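Long-range contacts in glycerol dehydrogenase (Schizosaccharomyces pombe, PDB 1TA9), which catalyses the NAD(+)-dependent oxidation of glycerol to dihydroxyacetone, a zinc-dependent reaction used in the assimilation of glycerol: residues 124-129 and 155-160; 367-372 and 422-427; 81-86 and 112-117. One frame throughout, in Å; residues are numbered along the deposited sequence.

In the fold
Contacts 1 and 3 both belong to the parallel-sheet half of the chain, where helix 100-115, used by contact 3, is followed by strand 120-125, used by contact 1. Contact 2 lies on the opposite side of the chain's centre, among helices; its centre is about 48 Å from that of contact 3. Contacts 1 and 2 are buried, whereas contact 3 is only partly buried, with a water joining Tyr83 and Asn117 at its outer end. The chemistry differs accordingly: one phenylalanine fills contact 1 beside the probable NAD-binding turn, contact 2 rests on methyl groups with a single bridging water, and contact 3 adds a direct hydrogen bond and a stacked amide to its apolar packing.

Contact 1: residues 124-129 and 155-160; sequences LVFGGE and GKTMDS
Phe126 carries most of this contact, its ring lying against the N-terminal turns of helix 155-167. CG is anti to the backbone N (chi1 -177°), which sends the ring from the chain following Val125 across to the helix. Thr157 CA lies over one face and Gly128 N over the other, 3.4 Å above the ring plane, so the loop folds back over its own aromatic. Lys156 CB and Ser160 OG both come in obliquely to the ring, Lys156 CB to 3.5 Å from Phe126 CE1 and Ser160 OG to 3.1 Å from Phe126 CE2, while Thr157 OG1 lies beside CD1. Leu97 of the intervening strand 93-98 and Leu138 of helix 132-139 add to the apolar surroundings.

The hydroxyl of Ser160 is spent inside the helix. Ser160 OG donates to Lys156 O (2.8 Å), and Ser160 N reaches the same oxygen from the opposite face of the carbonyl plane. Lys156 then runs extended past Gly128, with its CD 3.3 Å from Gly128 O, while NZ lies near that oxygen without bonding to it.

Cutting Phe126 back to an alanine is likely to open a gap between loop and helix, leaving Lys156 CB and Thr157 OG1 without the ring they rest on.

Residues 155-159 follow sheet strand 148-153 and are expected to bind NAD, as is Asp99, whose side chain is about 4 Å from that of Phe126. With the serine hydroxyl already used within the helix, what sets this probable NAD-binding turn against the neighbouring loop is shape and van der Waals contact.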
ATOM      1  N   LEU B 124      -5.008 -58.502  15.427  1.00 28.72           N
ATOM      2  CA  LEU B 124      -4.128 -58.510  16.587  1.00 29.06           C
ATOM      3  C   LEU B 124      -4.457 -57.350  17.518  1.00 29.52           C
ATOM      4  O   LEU B 124      -4.842 -56.268  17.070  1.00 29.35           O
ATOM      5  CB  LEU B 124      -2.667 -58.409  16.148  1.00 28.96           C
ATOM      6  CG  LEU B 124      -2.141 -59.480  15.193  1.00 28.90           C
ATOM      7  CD1 LEU B 124      -0.677 -59.205  14.897  1.00 28.92           C
ATOM      8  CD2 LEU B 124      -2.312 -60.866  15.808  1.00 28.92           C
ATOM      9  N   VAL B 125      -4.305 -57.579  18.817  1.00 30.05           N
ATOM     10  CA  VAL B 125      -4.583 -56.541  19.795  1.00 30.58           C
ATOM     11  C   VAL B 125      -3.288 -55.986  20.372  1.00 31.12           C
ATOM     12  O   VAL B 125      -2.495 -56.718  20.962  1.00 31.03           O
ATOM     13  CB  VAL B 125      -5.447 -57.075  20.958  1.00 30.56           C
ATOM     14  CG1 VAL B 125      -5.728 -55.953  21.950  1.00 30.47           C
ATOM     15  CG2 VAL B 125      -6.745 -57.645  20.421  1.00 30.43           C
ATOM     16  N   PHE B 126      -3.071 -54.689  20.189  1.00 31.75           N
ATOM     17  CA  PHE B 126      -1.875 -54.048  20.710  1.00 32.50           C
ATOM     18  C   PHE B 126      -2.011 -54.024  22.224  1.00 33.20           C
ATOM     19  O   PHE B 126      -3.034 -53.585  22.753  1.00 33.20           O
ATOM     20  CB  PHE B 126      -1.758 -52.619  20.177  1.00 32.30           C
ATOM     21  CG  PHE B 126      -0.515 -51.906  20.622  1.00 32.28           C
ATOM     22  CD1 PHE B 126      -0.588 -50.624  21.159  1.00 32.23           C
ATOM     23  CD2 PHE B 126       0.733 -52.513  20.505  1.00 32.18           C
ATOM     24  CE1 PHE B 126       0.564 -49.955  21.574  1.00 32.30           C
ATOM     25  CE2 PHE B 126       1.891 -51.853  20.917  1.00 32.23           C
ATOM     26  CZ  PHE B 126       1.805 -50.571  21.454  1.00 32.15           C
ATOM     27  N   GLY B 127      -0.984 -54.502  22.918  1.00 34.01           N
ATOM     28  CA  GLY B 127      -1.024 -54.530  24.368  1.00 35.15           C
ATOM     29  C   GLY B 127      -0.802 -53.170  25.001  1.00 35.96           C
ATOM     30  O   GLY B 127      -0.650 -53.066  26.219  1.00 36.08           O
ATOM     31  N   GLY B 128      -0.780 -52.128  24.178  1.00 36.66           N
ATOM     32  CA  GLY B 128      -0.575 -50.786  24.693  1.00 37.60           C
ATOM     33  C   GLY B 128       0.886 -50.513  24.990  1.00 38.28           C
ATOM     34  O   GLY B 128       1.298 -49.358  25.104  1.00 38.38           O
ATOM     35  N   GLU B 129       1.668 -51.581  25.111  1.00 38.85           N
ATOM     36  CA  GLU B 129       3.094 -51.468  25.396  1.00 39.44           C
ATOM     37  C   GLU B 129       3.915 -51.651  24.124  1.00 39.77           C
ATOM     38  O   GLU B 129       4.035 -52.762  23.603  1.00 39.92           O
ATOM     39  CB  GLU B 129       3.500 -52.507  26.437  1.00 39.52           C
ATOM     40  N   GLY B 155      -0.104 -42.992  18.288  1.00 23.50           N
ATOM     41  CA  GLY B 155       1.325 -43.119  18.053  1.00 24.03           C
ATOM     42  C   GLY B 155       1.965 -44.459  18.360  1.00 24.49           C
ATOM     43  O   GLY B 155       2.714 -44.988  17.539  1.00 24.40           O
ATOM     44  N   LYS B 156       1.689 -45.007  19.539  1.00 24.99           N
ATOM     45  CA  LYS B 156       2.258 -46.294  19.919  1.00 25.53           C
ATOM     46  C   LYS B 156       1.850 -47.388  18.943  1.00 25.56           C
ATOM     47  O   LYS B 156       2.678 -48.199  18.526  1.00 25.62           O
ATOM     48  CB  LYS B 156       1.822 -46.681  21.336  1.00 25.96           C
ATOM     49  CG  LYS B 156       2.495 -45.877  22.444  1.00 26.85           C
ATOM     50  CD  LYS B 156       2.113 -46.420  23.815  1.00 27.40           C
ATOM     51  CE  LYS B 156       2.807 -45.659  24.931  1.00 27.96           C
ATOM     52  NZ  LYS B 156       2.471 -46.226  26.270  1.00 28.34           N
ATOM     53  N   THR B 157       0.575 -47.413  18.574  1.00 25.48           N
ATOM     54  CA  THR B 157       0.098 -48.423  17.640  1.00 25.55           C
ATOM     55  C   THR B 157       0.696 -48.191  16.255  1.00 25.65           C
ATOM     56  O   THR B 157       1.102 -49.138  15.577  1.00 25.51           O
ATOM     57  CB  THR B 157      -1.439 -48.401  17.530  1.00 25.44           C
ATOM     58  OG1 THR B 157      -2.010 -48.642  18.820  1.00 25.58           O
ATOM     59  CG2 THR B 157      -1.924 -49.473  16.564  1.00 25.29           C
ATOM     60  N   MET B 158       0.753 -46.928  15.843  1.00 25.71           N
ATOM     61  CA  MET B 158       1.297 -46.585  14.534  1.00 25.94           C
ATOM     62  C   MET B 158       2.778 -46.939  14.433  1.00 25.91           C
ATOM     63  O   MET B 158       3.232 -47.443  13.407  1.00 25.81           O
ATOM     64  CB  MET B 158       1.083 -45.094  14.240  1.00 26.35           C
ATOM     65  CG  MET B 158      -0.383 -44.710  14.042  1.00 27.03           C
ATOM     66  SD  MET B 158      -0.642 -43.026  13.400  1.00 27.74           S
ATOM     67  CE  MET B 158      -1.050 -42.141  14.917  1.00 27.65           C
ATOM     68  N   ASP B 159       3.534 -46.683  15.497  1.00 25.83           N
ATOM     69  CA  ASP B 159       4.953 -47.004  15.480  1.00 25.93           C
ATOM     70  C   ASP B 159       5.189 -48.507  15.535  1.00 25.56           C
ATOM     71  O   ASP B 159       6.140 -49.015  14.943  1.00 25.57           O
ATOM     72  CB  ASP B 159       5.674 -46.300  16.629  1.00 26.58           C
ATOM     73  CG  ASP B 159       5.824 -44.814  16.383  1.00 27.12           C
ATOM     74  OD1 ASP B 159       6.269 -44.446  15.277  1.00 27.60           O
ATOM     75  OD2 ASP B 159       5.501 -44.014  17.284  1.00 27.72           O
ATOM     76  N   SER B 160       4.320 -49.220  16.242  1.00 25.08           N
ATOM     77  CA  SER B 160       4.446 -50.669  16.338  1.00 24.63           C
ATOM     78  C   SER B 160       4.212 -51.276  14.955  1.00 24.22           C
ATOM     79  O   SER B 160       4.893 -52.224  14.554  1.00 24.10           O
ATOM     80  CB  SER B 160       3.425 -51.225  17.337  1.00 24.76           C
ATOM     81  OG  SER B 160       3.707 -50.777  18.654  1.00 24.88           O
TER

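Contact 2: residues 367-372 and 422-427; sequences LPITLE and QKWQEQ
Thr370 meets Gln422 and Gln425 of helix 407-428 through its methyl group. CB points toward the helix and branches there. CG2, placed anti to the carbonyl carbon, comes to 3.7 Å from Gln425 NE2 and 3.9 Å from Gln425 OE1; the methyl sits above the amide plane, offset toward its nitrogen and oxygen. It also touches Gln422 CG at 4.2 Å. The other branch, OG1, sits between the backbone N and the carbonyl carbon (chi1 58°). Thr370 is the N-cap residue of the short, weakly bonded helix 371-374; OG1 caps a backbone N and also bonds to Glu373 OE2. A water donates to Thr370 OG1 (2.8 Å) and accepts a weak bond from Gln425 NE2 (3.3 Å), so it bridges the two segments.

This is the all-helical half of the iron-containing alcohol dehydrogenase fold, and the contact ties the loop after helix 352-364 to helix 407-428. One residue earlier, Ile369 crosses Trp424 at about a right angle: its CD1 approaches the indole obliquely, 4.0 Å from Trp424 CE3. Ser360 and Ala363 of helix 352-364 also touch that indole, and on the loop's backbone Ile369 O accepts a hydrogen bond from Ser421 OG.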
ATOM      1  N   LEU B 367      -4.218 -23.641  23.770  1.00 11.82           N
ATOM      2  CA  LEU B 367      -2.944 -24.303  24.008  1.00 11.73           C
ATOM      3  C   LEU B 367      -2.283 -23.569  25.171  1.00 11.75           C
ATOM      4  O   LEU B 367      -2.417 -22.351  25.300  1.00 11.68           O
ATOM      5  CB  LEU B 367      -2.051 -24.212  22.764  1.00 11.55           C
ATOM      6  CG  LEU B 367      -2.408 -25.165  21.617  1.00 11.37           C
ATOM      7  CD1 LEU B 367      -1.755 -24.702  20.318  1.00 11.25           C
ATOM      8  CD2 LEU B 367      -1.942 -26.576  21.977  1.00 11.13           C
ATOM      9  N   PRO B 368      -1.561 -24.297  26.036  1.00 11.63           N
ATOM     10  CA  PRO B 368      -0.898 -23.660  27.177  1.00 11.49           C
ATOM     11  C   PRO B 368       0.293 -22.811  26.739  1.00 11.46           C
ATOM     12  O   PRO B 368       1.115 -23.259  25.941  1.00 11.30           O
ATOM     13  CB  PRO B 368      -0.475 -24.851  28.034  1.00 11.46           C
ATOM     14  CG  PRO B 368      -0.181 -25.903  27.010  1.00 11.52           C
ATOM     15  CD  PRO B 368      -1.343 -25.756  26.047  1.00 11.65           C
ATOM     16  N   ILE B 369       0.381 -21.588  27.257  1.00 11.13           N
ATOM     17  CA  ILE B 369       1.484 -20.698  26.911  1.00 11.40           C
ATOM     18  C   ILE B 369       2.237 -20.213  28.140  1.00 11.41           C
ATOM     19  O   ILE B 369       3.097 -19.341  28.040  1.00 11.66           O
ATOM     20  CB  ILE B 369       1.003 -19.464  26.120  1.00 11.40           C
ATOM     21  CG1 ILE B 369      -0.004 -18.658  26.946  1.00 11.30           C
ATOM     22  CG2 ILE B 369       0.402 -19.908  24.794  1.00 11.67           C
ATOM     23  CD1 ILE B 369      -0.401 -17.334  26.304  1.00 11.45           C
ATOM     24  N   THR B 370       1.910 -20.780  29.296  1.00 11.58           N
ATOM     25  CA  THR B 370       2.568 -20.410  30.546  1.00 11.95           C
ATOM     26  C   THR B 370       2.914 -21.659  31.343  1.00 12.24           C
ATOM     27  O   THR B 370       2.311 -22.713  31.144  1.00 12.03           O
ATOM     28  CB  THR B 370       1.663 -19.525  31.425  1.00 12.12           C
ATOM     29  OG1 THR B 370       0.443 -20.220  31.707  1.00 11.67           O
ATOM     30  CG2 THR B 370       1.344 -18.217  30.716  1.00 12.14           C
ATOM     31  N   LEU B 371       3.882 -21.533  32.246  1.00 12.39           N
ATOM     32  CA  LEU B 371       4.296 -22.654  33.088  1.00 12.84           C
ATOM     33  C   LEU B 371       3.133 -23.078  33.983  1.00 13.42           C
ATOM     34  O   LEU B 371       2.978 -24.259  34.308  1.00 13.17           O
ATOM     35  CB  LEU B 371       5.506 -22.252  33.942  1.00 12.49           C
ATOM     36  CG  LEU B 371       6.802 -21.994  33.164  1.00 12.15           C
ATOM     37  CD1 LEU B 371       7.851 -21.365  34.075  1.00 12.20           C
ATOM     38  CD2 LEU B 371       7.312 -23.312  32.583  1.00 11.63           C
ATOM     39  N   GLU B 372       2.317 -22.103  34.377  1.00 14.22           N
ATOM     40  CA  GLU B 372       1.158 -22.368  35.219  1.00 15.23           C
ATOM     41  C   GLU B 372       0.230 -23.345  34.498  1.00 14.84           C
ATOM     42  O   GLU B 372      -0.179 -24.356  35.065  1.00 14.34           O
ATOM     43  CB  GLU B 372       0.405 -21.066  35.516  1.00 16.99           C
ATOM     44  CG  GLU B 372      -0.844 -21.246  36.375  1.00 19.90           C
ATOM     45  CD  GLU B 372      -0.533 -21.389  37.860  1.00 21.90           C
ATOM     46  OE1 GLU B 372      -1.385 -21.924  38.602  1.00 23.57           O
ATOM     47  OE2 GLU B 372       0.555 -20.953  38.295  1.00 23.33           O
ATOM     48  N   GLN B 422       2.581 -14.121  30.218  1.00 11.57           N
ATOM     49  CA  GLN B 422       1.848 -13.514  31.324  1.00 12.45           C
ATOM     50  C   GLN B 422       1.599 -12.031  31.071  1.00 12.71           C
ATOM     51  O   GLN B 422       0.548 -11.503  31.437  1.00 12.98           O
ATOM     52  CB  GLN B 422       2.606 -13.680  32.639  1.00 13.03           C
ATOM     53  CG  GLN B 422       2.633 -15.100  33.155  1.00 13.88           C
ATOM     54  CD  GLN B 422       3.133 -15.170  34.577  1.00 14.85           C
ATOM     55  OE1 GLN B 422       2.581 -14.521  35.468  1.00 15.47           O
ATOM     56  NE2 GLN B 422       4.177 -15.953  34.801  1.00 14.85           N
ATOM     57  N   LYS B 423       2.559 -11.355  30.447  1.00 12.87           N
ATOM     58  CA  LYS B 423       2.390  -9.931  30.163  1.00 13.01           C
ATOM     59  C   LYS B 423       1.299  -9.754  29.109  1.00 13.06           C
ATOM     60  O   LYS B 423       0.446  -8.873  29.236  1.00 13.05           O
ATOM     61  CB  LYS B 423       3.699  -9.312  29.665  1.00 13.25           C
ATOM     62  CG  LYS B 423       3.626  -7.798  29.433  1.00 13.70           C
ATOM     63  CD  LYS B 423       3.390  -7.037  30.740  1.00 14.22           C
ATOM     64  CE  LYS B 423       3.477  -5.534  30.530  1.00 14.56           C
ATOM     65  NZ  LYS B 423       3.377  -4.775  31.809  1.00 14.89           N
ATOM     66  N   TRP B 424       1.320 -10.598  28.080  1.00 12.78           N
ATOM     67  CA  TRP B 424       0.320 -10.526  27.023  1.00 12.94           C
ATOM     68  C   TRP B 424      -1.080 -10.751  27.599  1.00 13.16           C
ATOM     69  O   TRP B 424      -2.025 -10.048  27.242  1.00 13.30           O
ATOM     70  CB  TRP B 424       0.601 -11.572  25.934  1.00 12.78           C
ATOM     71  CG  TRP B 424      -0.496 -11.653  24.909  1.00 12.51           C
ATOM     72  CD1 TRP B 424      -0.706 -10.806  23.858  1.00 12.80           C
ATOM     73  CD2 TRP B 424      -1.586 -12.583  24.898  1.00 12.46           C
ATOM     74  NE1 TRP B 424      -1.865 -11.148  23.197  1.00 12.34           N
ATOM     75  CE2 TRP B 424      -2.425 -12.234  23.816  1.00 12.45           C
ATOM     76  CE3 TRP B 424      -1.939 -13.676  25.701  1.00 12.39           C
ATOM     77  CZ2 TRP B 424      -3.599 -12.939  23.517  1.00 12.64           C
ATOM     78  CZ3 TRP B 424      -3.106 -14.376  25.405  1.00 12.56           C
ATOM     79  CH2 TRP B 424      -3.921 -14.002  24.322  1.00 12.37           C
ATOM     80  N   GLN B 425      -1.213 -11.725  28.495  1.00 13.53           N
ATOM     81  CA  GLN B 425      -2.513 -12.014  29.103  1.00 14.02           C
ATOM     82  C   GLN B 425      -3.030 -10.782  29.842  1.00 14.69           C
ATOM     83  O   GLN B 425      -4.212 -10.443  29.762  1.00 14.58           O
ATOM     84  CB  GLN B 425      -2.404 -13.178  30.087  1.00 13.65           C
ATOM     85  CG  GLN B 425      -1.906 -14.479  29.485  1.00 13.22           C
ATOM     86  CD  GLN B 425      -1.640 -15.528  30.543  1.00 13.22           C
ATOM     87  OE1 GLN B 425      -1.043 -15.240  31.579  1.00 12.84           O
ATOM     88  NE2 GLN B 425      -2.069 -16.757  30.283  1.00 13.16           N
ATOM     89  N   GLU B 426      -2.131 -10.124  30.568  1.00 15.40           N
ATOM     90  CA  GLU B 426      -2.465  -8.924  31.329  1.00 16.24           C
ATOM     91  C   GLU B 426      -2.845  -7.757  30.427  1.00 16.43           C
ATOM     92  O   GLU B 426      -3.877  -7.118  30.631  1.00 16.47           O
ATOM     93  CB  GLU B 426      -1.282  -8.509  32.207  1.00 17.15           C
ATOM     94  CG  GLU B 426      -1.423  -7.112  32.804  1.00 18.62           C
ATOM     95  CD  GLU B 426      -0.087  -6.513  33.200  1.00 19.66           C
ATOM     96  OE1 GLU B 426       0.460  -6.910  34.251  1.00 20.05           O
ATOM     97  OE2 GLU B 426       0.418  -5.650  32.447  1.00 20.56           O
ATOM     98  N   GLN B 427      -2.007  -7.474  29.435  1.00 16.55           N
ATOM     99  CA  GLN B 427      -2.263  -6.367  28.518  1.00 16.95           C
ATOM    100  C   GLN B 427      -3.601  -6.499  27.805  1.00 16.78           C
ATOM    101  O   GLN B 427      -4.339  -5.528  27.677  1.00 16.78           O
ATOM    102  CB  GLN B 427      -1.178  -6.278  27.442  1.00 17.58           C
ATOM    103  CG  GLN B 427       0.231  -6.019  27.923  1.00 19.02           C
ATOM    104  CD  GLN B 427       1.205  -5.964  26.757  1.00 19.78           C
ATOM    105  OE1 GLN B 427       1.179  -6.824  25.873  1.00 20.39           O
ATOM    106  NE2 GLN B 427       2.067  -4.953  26.749  1.00 20.36           N
TER
HETATM  107  O   HOH W   1      -1.432 -18.630  32.980  1.00 13.79           O

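Contact 3: residues 81-86 and 112-117; sequences RSYMYV and DSLSQN
Short helix 82-86 meets the C-terminal part of helix 100-115 with Ser82 opposite Ser113 and Tyr83 opposite Leu114, the CA atoms of Tyr83 and Leu114 only 5.1 Å apart. Both helices flank the parallel sheet of the nucleotide-binding half of the fold: helix 100-115 is the crossover of a beta-alpha-beta unit joining adjacent strands 93-98 and 120-125, while helix 82-86 follows strand 71-75, outermost in this chain's sheet.

At Ser82 and Ser113 both side chains are small. Ser113 OG, anti to its own backbone nitrogen (chi1 176°), reaches across and accepts a hydrogen bond from Tyr83 N at 3.1 Å, nearly straight at 171°. The CB atoms of Ser82 and Ser113 pack beside it, and Ser82 OG turns to Phe79 O.

Leu114 supplies the apolar part through one methyl. Its CD2 lies 3.6 Å from Tyr83 CA, near the plane of the tyrosine ring at its edge, and 3.7 Å from Val86 CB.

Asn117, three residues after Leu114, covers a face of Tyr83. Its CB makes a CH-pi contact 3.5 Å from the ring centroid, and its amide forms an offset stack over the CG-CD1 side of the ring, the two planes 3° apart. Asn117 ND2 donates to Ser113 O at 2.7 Å, a bond that fixes the rotation of the amide and gives Ser113 O a side-chain donor.

On the far side of helix 82-86, Arg81 forms a salt bridge with Asp63 of a neighbouring subunit, and Tyr85 OH bonds to the same aspartate.

At the outer end of the tyrosine, a water accepts from Tyr83 OH (2.9 Å) and donates to Asn117 O (2.7 Å).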
ATOM      1  N   ARG B  81     -14.599 -47.882   3.124  1.00 19.27           N
ATOM      2  CA  ARG B  81     -14.106 -48.008   1.755  1.00 19.45           C
ATOM      3  C   ARG B  81     -12.653 -48.491   1.794  1.00 19.37           C
ATOM      4  O   ARG B  81     -11.884 -48.236   0.872  1.00 19.43           O
ATOM      5  CB  ARG B  81     -14.158 -46.652   1.037  1.00 19.69           C
ATOM      6  CG  ARG B  81     -15.552 -46.082   0.825  1.00 19.98           C
ATOM      7  CD  ARG B  81     -15.495 -44.758   0.065  1.00 20.14           C
ATOM      8  NE  ARG B  81     -15.065 -43.642   0.905  1.00 19.91           N
ATOM      9  CZ  ARG B  81     -15.838 -43.052   1.811  1.00 20.09           C
ATOM     10  NH1 ARG B  81     -17.084 -43.471   1.998  1.00 19.78           N
ATOM     11  NH2 ARG B  81     -15.373 -42.035   2.525  1.00 19.97           N
ATOM     12  N   SER B  82     -12.287 -49.190   2.862  1.00 19.30           N
ATOM     13  CA  SER B  82     -10.921 -49.681   3.032  1.00 19.45           C
ATOM     14  C   SER B  82     -10.339 -50.497   1.878  1.00 19.70           C
ATOM     15  O   SER B  82      -9.248 -50.198   1.397  1.00 19.54           O
ATOM     16  CB  SER B  82     -10.816 -50.500   4.320  1.00 19.20           C
ATOM     17  OG  SER B  82     -11.092 -49.702   5.456  1.00 19.04           O
ATOM     18  N   TYR B  83     -11.055 -51.524   1.434  1.00 20.18           N
ATOM     19  CA  TYR B  83     -10.551 -52.376   0.359  1.00 20.49           C
ATOM     20  C   TYR B  83     -10.117 -51.605  -0.880  1.00 20.48           C
ATOM     21  O   TYR B  83      -9.089 -51.903  -1.482  1.00 20.40           O
ATOM     22  CB  TYR B  83     -11.596 -53.424  -0.034  1.00 21.09           C
ATOM     23  CG  TYR B  83     -11.062 -54.422  -1.033  1.00 21.56           C
ATOM     24  CD1 TYR B  83     -11.355 -54.307  -2.391  1.00 22.01           C
ATOM     25  CD2 TYR B  83     -10.224 -55.459  -0.625  1.00 21.80           C
ATOM     26  CE1 TYR B  83     -10.823 -55.198  -3.321  1.00 22.06           C
ATOM     27  CE2 TYR B  83      -9.687 -56.356  -1.544  1.00 22.19           C
ATOM     28  CZ  TYR B  83      -9.990 -56.218  -2.889  1.00 22.32           C
ATOM     29  OH  TYR B  83      -9.450 -57.096  -3.803  1.00 22.59           O
ATOM     30  N   MET B  84     -10.919 -50.617  -1.252  1.00 20.51           N
ATOM     31  CA  MET B  84     -10.667 -49.770  -2.410  1.00 20.62           C
ATOM     32  C   MET B  84      -9.234 -49.239  -2.457  1.00 20.16           C
ATOM     33  O   MET B  84      -8.645 -49.083  -3.531  1.00 19.96           O
ATOM     34  CB  MET B  84     -11.663 -48.613  -2.368  1.00 21.65           C
ATOM     35  CG  MET B  84     -11.393 -47.468  -3.298  1.00 23.07           C
ATOM     36  SD  MET B  84     -12.695 -46.247  -3.064  1.00 24.26           S
ATOM     37  CE  MET B  84     -12.400 -45.183  -4.478  1.00 24.17           C
ATOM     38  N   TYR B  85      -8.677 -48.966  -1.286  1.00 19.45           N
ATOM     39  CA  TYR B  85      -7.322 -48.446  -1.199  1.00 19.00           C
ATOM     40  C   TYR B  85      -6.330 -49.542  -0.821  1.00 18.93           C
ATOM     41  O   TYR B  85      -5.253 -49.649  -1.410  1.00 18.70           O
ATOM     42  CB  TYR B  85      -7.283 -47.315  -0.173  1.00 18.41           C
ATOM     43  CG  TYR B  85      -8.272 -46.210  -0.479  1.00 17.94           C
ATOM     44  CD1 TYR B  85      -8.064 -45.341  -1.549  1.00 17.64           C
ATOM     45  CD2 TYR B  85      -9.429 -46.050   0.286  1.00 17.70           C
ATOM     46  CE1 TYR B  85      -8.983 -44.337  -1.851  1.00 17.58           C
ATOM     47  CE2 TYR B  85     -10.357 -45.049  -0.010  1.00 17.59           C
ATOM     48  CZ  TYR B  85     -10.125 -44.197  -1.079  1.00 17.53           C
ATOM     49  OH  TYR B  85     -11.026 -43.202  -1.373  1.00 17.58           O
ATOM     50  N   VAL B  86      -6.700 -50.362   0.156  1.00 18.91           N
ATOM     51  CA  VAL B  86      -5.825 -51.436   0.605  1.00 19.12           C
ATOM     52  C   VAL B  86      -5.451 -52.392  -0.525  1.00 19.35           C
ATOM     53  O   VAL B  86      -4.345 -52.935  -0.541  1.00 19.48           O
ATOM     54  CB  VAL B  86      -6.482 -52.250   1.745  1.00 19.32           C
ATOM     55  CG1 VAL B  86      -5.613 -53.455   2.100  1.00 19.10           C
ATOM     56  CG2 VAL B  86      -6.678 -51.370   2.963  1.00 19.16           C
ATOM     57  N   ASP B 112     -14.167 -55.455   8.350  1.00 25.31           N
ATOM     58  CA  ASP B 112     -15.370 -55.804   7.601  1.00 25.60           C
ATOM     59  C   ASP B 112     -15.227 -55.521   6.111  1.00 25.56           C
ATOM     60  O   ASP B 112     -15.598 -56.348   5.281  1.00 25.46           O
ATOM     61  CB  ASP B 112     -16.582 -55.042   8.149  1.00 25.96           C
ATOM     62  CG  ASP B 112     -17.042 -55.568   9.499  1.00 26.39           C
ATOM     63  OD1 ASP B 112     -17.961 -54.965  10.094  1.00 26.83           O
ATOM     64  OD2 ASP B 112     -16.488 -56.587   9.962  1.00 26.54           O
ATOM     65  N   SER B 113     -14.689 -54.351   5.775  1.00 25.37           N
ATOM     66  CA  SER B 113     -14.506 -53.965   4.380  1.00 25.28           C
ATOM     67  C   SER B 113     -13.614 -54.945   3.627  1.00 25.48           C
ATOM     68  O   SER B 113     -13.946 -55.379   2.524  1.00 25.53           O
ATOM     69  CB  SER B 113     -13.899 -52.559   4.296  1.00 25.02           C
ATOM     70  OG  SER B 113     -13.630 -52.204   2.951  1.00 24.45           O
ATOM     71  N   LEU B 114     -12.479 -55.290   4.225  1.00 25.59           N
ATOM     72  CA  LEU B 114     -11.539 -56.208   3.599  1.00 25.72           C
ATOM     73  C   LEU B 114     -12.121 -57.616   3.494  1.00 26.03           C
ATOM     74  O   LEU B 114     -11.903 -58.311   2.499  1.00 25.87           O
ATOM     75  CB  LEU B 114     -10.228 -56.227   4.392  1.00 25.53           C
ATOM     76  CG  LEU B 114      -9.571 -54.850   4.568  1.00 25.37           C
ATOM     77  CD1 LEU B 114      -8.265 -54.992   5.341  1.00 25.36           C
ATOM     78  CD2 LEU B 114      -9.318 -54.219   3.203  1.00 25.01           C
ATOM     79  N   SER B 115     -12.863 -58.029   4.520  1.00 26.51           N
ATOM     80  CA  SER B 115     -13.483 -59.355   4.536  1.00 27.09           C
ATOM     81  C   SER B 115     -14.539 -59.476   3.447  1.00 27.31           C
ATOM     82  O   SER B 115     -14.544 -60.434   2.678  1.00 27.41           O
ATOM     83  CB  SER B 115     -14.131 -59.629   5.894  1.00 27.14           C
ATOM     84  OG  SER B 115     -13.151 -59.785   6.903  1.00 27.57           O
ATOM     85  N   GLN B 116     -15.435 -58.495   3.392  1.00 27.64           N
ATOM     86  CA  GLN B 116     -16.503 -58.480   2.400  1.00 27.82           C
ATOM     87  C   GLN B 116     -15.942 -58.513   0.987  1.00 27.58           C
ATOM     88  O   GLN B 116     -16.686 -58.675   0.019  1.00 27.54           O
ATOM     89  CB  GLN B 116     -17.364 -57.226   2.576  1.00 28.46           C
ATOM     90  CG  GLN B 116     -18.066 -57.141   3.917  1.00 29.54           C
ATOM     91  CD  GLN B 116     -18.707 -55.786   4.156  1.00 30.14           C
ATOM     92  OE1 GLN B 116     -19.307 -55.549   5.204  1.00 30.70           O
ATOM     93  NE2 GLN B 116     -18.578 -54.886   3.185  1.00 30.58           N
ATOM     94  N   ASN B 117     -14.628 -58.357   0.866  1.00 27.21           N
ATOM     95  CA  ASN B 117     -13.989 -58.371  -0.440  1.00 26.92           C
ATOM     96  C   ASN B 117     -13.038 -59.546  -0.667  1.00 26.87           C
ATOM     97  O   ASN B 117     -12.157 -59.486  -1.528  1.00 26.92           O
ATOM     98  CB  ASN B 117     -13.275 -57.042  -0.668  1.00 26.91           C
ATOM     99  CG  ASN B 117     -14.235 -55.941  -1.068  1.00 26.90           C
ATOM    100  OD1 ASN B 117     -14.572 -55.797  -2.240  1.00 26.80           O
ATOM    101  ND2 ASN B 117     -14.704 -55.174  -0.089  1.00 26.80           N
TER
HETATM  102  O   HOH W   2      -9.732 -59.718  -2.719  1.00 29.26           O